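Local coordinates for putative adenylate cyclase (Vibrio parahaemolyticus, PDB 2ACA), which is of unknown function but, as a CYTH-family protein resembling class IV adenylate cyclases, may act on ATP or another triphosphate-bearing substrate, at residues Ile90-Leu93 / Asp94-Gln97; Ser98-Asn102 / Met103-Val107. All coordinates share one frame; numbering follows the deposited sequence.

Contacts 1 and 2 are the two ends of one short helix, 93-102, which links strand 85-89 to strand 106-120. Contact 1 (Ile90-Leu93 with Asp94-Gln97) starts the helix; contact 2 (Ser98-Asn102 with Met103-Val107) stops it and turns the chain into the next strand. Their centres are about 12 Å apart, and apart from the chain joining them they do not touch. Each packs on strands 35-49 and 61-68, with Leu64 meeting Leu93, Ala96 and Gln97 from contact 1 and Leu100 from contact 2. Both also touch the second subunit. They lie far out, with centres about 19 and 23 Å from the centre of the chain.

Contact 1: residues Ile90-Leu93 / Asp94-Gln97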
loop_
_atom_site.group_PDB
_atom_site.type_symbol
_atom_site.label_atom_id
_atom_site.label_comp_id
_atom_site.label_asym_id
_atom_site.label_seq_id
_atom_site.Cartn_x
_atom_site.Cartn_y
_atom_site.Cartn_z
ATOM N N ILE A 90 -3.320 -0.556 -3.724
ATOM C CA ILE A 90 -2.409 0.582 -3.592
ATOM C C ILE A 90 -2.621 1.430 -4.835
ATOM O O ILE A 90 -2.965 0.900 -5.895
ATOM C CB ILE A 90 -0.917 0.132 -3.512
ATOM C CG1 ILE A 90 -0.558 -0.743 -4.720
ATOM C CG2 ILE A 90 -0.665 -0.647 -2.210
ATOM C CD1 ILE A 90 0.912 -1.180 -4.739
ATOM N N THR A 91 -2.430 2.741 -4.711
ATOM C CA THR A 91 -2.622 3.637 -5.849
ATOM C C THR A 91 -1.349 3.923 -6.647
ATOM O O THR A 91 -1.417 4.200 -7.838
ATOM C CB THR A 91 -3.228 4.979 -5.397
ATOM O OG1 THR A 91 -2.397 5.554 -4.379
ATOM C CG2 THR A 91 -4.638 4.762 -4.840
ATOM N N LYS A 92 -0.190 3.846 -6.005
ATOM C CA LYS A 92 1.073 4.115 -6.701
ATOM C C LYS A 92 2.011 2.918 -6.659
ATOM O O LYS A 92 2.721 2.703 -5.680
ATOM C CB LYS A 92 1.772 5.330 -6.082
ATOM C CG LYS A 92 0.982 6.621 -6.185
ATOM C CD LYS A 92 1.689 7.759 -5.463
ATOM C CE LYS A 92 0.849 9.026 -5.494
ATOM N NZ LYS A 92 -0.495 8.819 -4.873
ATOM N N LEU A 93 2.018 2.149 -7.738
ATOM C CA LEU A 93 2.857 0.963 -7.836
ATOM C C LEU A 93 4.344 1.285 -7.763
ATOM O O LEU A 93 5.103 0.601 -7.065
ATOM C CB LEU A 93 2.561 0.229 -9.147
ATOM C CG LEU A 93 3.494 -0.930 -9.472
ATOM C CD1 LEU A 93 3.330 -2.034 -8.431
ATOM C CD2 LEU A 93 3.185 -1.441 -10.873
ATOM N N ASP A 94 4.764 2.313 -8.493
ATOM C CA ASP A 94 6.172 2.691 -8.496
ATOM C C ASP A 94 6.618 3.125 -7.095
ATOM O O ASP A 94 7.718 2.798 -6.653
ATOM C CB ASP A 94 6.434 3.808 -9.516
ATOM C CG ASP A 94 5.334 4.855 -9.542
ATOM O OD1 ASP A 94 4.554 4.939 -8.567
ATOM O OD2 ASP A 94 5.257 5.602 -10.543
ATOM N N SER A 95 5.765 3.851 -6.386
ATOM C CA SER A 95 6.132 4.275 -5.041
ATOM C C SER A 95 6.300 3.039 -4.167
ATOM O O SER A 95 7.279 2.920 -3.423
ATOM C CB SER A 95 5.065 5.199 -4.469
ATOM O OG SER A 95 4.985 6.368 -5.251
ATOM N N ALA A 96 5.356 2.108 -4.277
ATOM C CA ALA A 96 5.416 0.865 -3.516
ATOM C C ALA A 96 6.723 0.109 -3.794
ATOM O O ALA A 96 7.383 -0.377 -2.869
ATOM C CB ALA A 96 4.213 -0.018 -3.861
ATOM N N GLN A 97 7.095 0.004 -5.067
ATOM C CA GLN A 97 8.334 -0.686 -5.443
ATOM C C GLN A 97 9.542 -0.001 -4.797
ATOM O O GLN A 97 10.397 -0.648 -4.193
ATOM C CB GLN A 97 8.500 -0.670 -6.968
ATOM C CG GLN A 97 7.437 -1.474 -7.715
ATOM C CD GLN A 97 7.515 -1.293 -9.228
ATOM O OE1 GLN A 97 7.241 -2.223 -9.993
ATOM N NE2 GLN A 97 7.878 -0.096 -9.663
#
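Ile90 sets its CD1 against the methyl group of Ala96 in the first helical turn, with 3.6 Å between Ile90 CD1 and Ala96 CB. Its CG1 stands between the backbone N and carbonyl carbon (chi1 55°), and the extended chi2 carries CD1 on to the alanine. Around the turn, Lys92 lays the foot of its side chain beside the hydroxyl of Ser95: Ser95 OG is 3.5 Å from Lys92 CB and 3.6 Å from Lys92 CD, while the chain beyond CD heads away from Ser95. Lys92 is the N-cap residue, and Ala96 N donates to Lys92 O at 3.0 Å. Leu93 O takes Gln97 N in the same way at 2.9 Å. Gln97 CG also lies 3.2 Å from Leu93 O, and the Gln97 side chain slants past that of Leu93, Gln97 OE1 standing 4.0 Å from Leu93 CG. Asp94 OD1 curls over to accept a weak bond from Ser95 N, 2.7 Å long but bent to 126°. Leu93 and Gln97 rest on Trp46, whereas Lys92 N bonds to Thr88 OG1 of the second subunit. This is a helix N-terminus reached by a short loop after strand 85-89, on the antiparallel CYTH sheet at the subunit interface.

Contact 2: residues Ser98-Asn102 / Met103-Val107; sequences SMLEN and MGYEV
Leu100 and Met103 (selenomethionine) cross obliquely, Leu100 CD2 lying 4.1 Å from Met103 SE, while the same leucine methyl, Leu100 CD2, stands 4.2 Å from Tyr105 CD2, well off the plane of the tyrosine ring. Met103 is extended as far as SE and bends there (chi3 79°), with Met103 CG passing 3.2 Å from Met99 O. Tyr105 has CG beside its own backbone N (chi1 -69°), which brings the ring edge to Leu100 O, the oxygen lying in the ring plane. Leu100 O accepts Tyr105 N at 2.8 Å and, weakly, Met103 N, whose stronger bond goes to Met99 O. Gly104 N bonds to Glu101 O at 2.8 Å from well above the carbonyl plane, 64° out of it. Glu101 O and Tyr105 O are also bridged by a water that donates to both, and Glu101 CA makes a CA-H...O contact of 3.2 Å with Tyr105 O. Tyr48 and Leu62 pack on Tyr105, while Leu62 of the second subunit packs on Met103. Gly104 takes the positive phi that turns the chain out of the helix. The paired bonds from Tyr105 N to Leu100 O and from Gly104 N to Glu101 O define a Schellman motif with Gly104 at C-prime, ending the helix just before strand 106-120.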
loop_
_atom_site.group_PDB
_atom_site.type_symbol
_atom_site.label_atom_id
_atom_site.label_comp_id
_atom_site.label_asym_id
_atom_site.label_seq_id
_atom_site.Cartn_x
_atom_site.Cartn_y
_atom_site.Cartn_z
ATOM N N SER A 98 9.591 1.319 -4.929
ATOM C CA SER A 98 10.689 2.109 -4.385
ATOM C C SER A 98 10.778 1.982 -2.853
ATOM O O SER A 98 11.867 1.851 -2.291
ATOM C CB SER A 98 10.505 3.573 -4.802
ATOM O OG SER A 98 11.624 4.356 -4.432
HETATM N N MSE A 99 9.630 2.001 -2.179
HETATM C CA MSE A 99 9.627 1.879 -0.724
HETATM C C MSE A 99 10.127 0.511 -0.266
HETATM O O MSE A 99 10.876 0.420 0.705
HETATM C CB MSE A 99 8.226 2.142 -0.162
HETATM C CG MSE A 99 7.816 3.602 -0.173
HETATM SE SE MSE A 99 6.084 3.937 0.676
HETATM C CE MSE A 99 4.998 3.460 -0.848
ATOM N N LEU A 100 9.717 -0.553 -0.954
ATOM C CA LEU A 100 10.165 -1.896 -0.583
ATOM C C LEU A 100 11.690 -2.034 -0.739
ATOM O O LEU A 100 12.356 -2.705 0.049
ATOM C CB LEU A 100 9.457 -2.964 -1.432
ATOM C CG LEU A 100 7.997 -3.301 -1.115
ATOM C CD1 LEU A 100 7.519 -4.463 -1.998
ATOM C CD2 LEU A 100 7.880 -3.667 0.354
ATOM N N GLU A 101 12.251 -1.404 -1.757
ATOM C CA GLU A 101 13.699 -1.486 -1.949
ATOM C C GLU A 101 14.386 -0.701 -0.834
ATOM O O GLU A 101 15.392 -1.131 -0.276
ATOM C CB GLU A 101 14.075 -0.942 -3.326
ATOM C CG GLU A 101 13.341 -1.672 -4.435
ATOM C CD GLU A 101 14.038 -1.590 -5.769
ATOM O OE1 GLU A 101 15.191 -2.063 -5.864
ATOM O OE2 GLU A 101 13.433 -1.062 -6.723
ATOM N N ASN A 102 13.806 0.439 -0.490
ATOM C CA ASN A 102 14.344 1.268 0.572
ATOM C C ASN A 102 14.246 0.462 1.877
ATOM O O ASN A 102 15.059 0.623 2.786
ATOM C CB ASN A 102 13.536 2.567 0.647
ATOM C CG ASN A 102 14.230 3.656 1.464
ATOM O OD1 ASN A 102 13.784 4.803 1.483
ATOM N ND2 ASN A 102 15.311 3.295 2.147
HETATM N N MSE A 103 13.259 -0.426 1.951
HETATM C CA MSE A 103 13.068 -1.270 3.133
HETATM C C MSE A 103 14.012 -2.469 3.130
HETATM O O MSE A 103 13.917 -3.349 3.984
HETATM C CB MSE A 103 11.608 -1.738 3.220
HETATM C CG MSE A 103 10.656 -0.657 3.763
HETATM SE SE MSE A 103 8.790 -0.820 3.222
HETATM C CE MSE A 103 8.225 -2.202 4.454
ATOM N N GLY A 104 14.917 -2.502 2.157
ATOM C CA GLY A 104 15.874 -3.589 2.075
ATOM C C GLY A 104 15.468 -4.779 1.225
ATOM O O GLY A 104 16.169 -5.786 1.204
ATOM N N TYR A 105 14.345 -4.675 0.525
ATOM C CA TYR A 105 13.876 -5.776 -0.317
ATOM C C TYR A 105 14.325 -5.631 -1.771
ATOM O O TYR A 105 14.564 -4.527 -2.245
ATOM C CB TYR A 105 12.349 -5.850 -0.266
ATOM C CG TYR A 105 11.813 -6.287 1.077
ATOM C CD1 TYR A 105 11.789 -7.635 1.429
ATOM C CD2 TYR A 105 11.354 -5.351 2.009
ATOM C CE1 TYR A 105 11.316 -8.050 2.679
ATOM C CE2 TYR A 105 10.880 -5.752 3.264
ATOM C CZ TYR A 105 10.863 -7.106 3.590
ATOM O OH TYR A 105 10.379 -7.527 4.813
ATOM N N GLU A 106 14.434 -6.758 -2.470
ATOM C CA GLU A 106 14.828 -6.760 -3.876
ATOM C C GLU A 106 13.962 -7.729 -4.694
ATOM O O GLU A 106 13.515 -8.756 -4.184
ATOM C CB GLU A 106 16.306 -7.150 -4.017
ATOM C CG GLU A 106 16.672 -8.470 -3.365
ATOM C CD GLU A 106 18.150 -8.806 -3.516
ATOM O OE1 GLU A 106 18.994 -7.899 -3.348
ATOM O OE2 GLU A 106 18.470 -9.978 -3.793
ATOM N N VAL A 107 13.726 -7.392 -5.958
ATOM C CA VAL A 107 12.930 -8.245 -6.830
ATOM C C VAL A 107 13.668 -9.560 -7.044
ATOM O O VAL A 107 14.770 -9.577 -7.578
ATOM C CB VAL A 107 12.701 -7.600 -8.218
ATOM C CG1 VAL A 107 11.829 -8.511 -9.068
ATOM C CG2 VAL A 107 12.031 -6.236 -8.065
HETATM O O HOH W 1 17.099 -2.993 -1.545
HETATM O O HOH W 2 14.926 -5.129 -7.244
#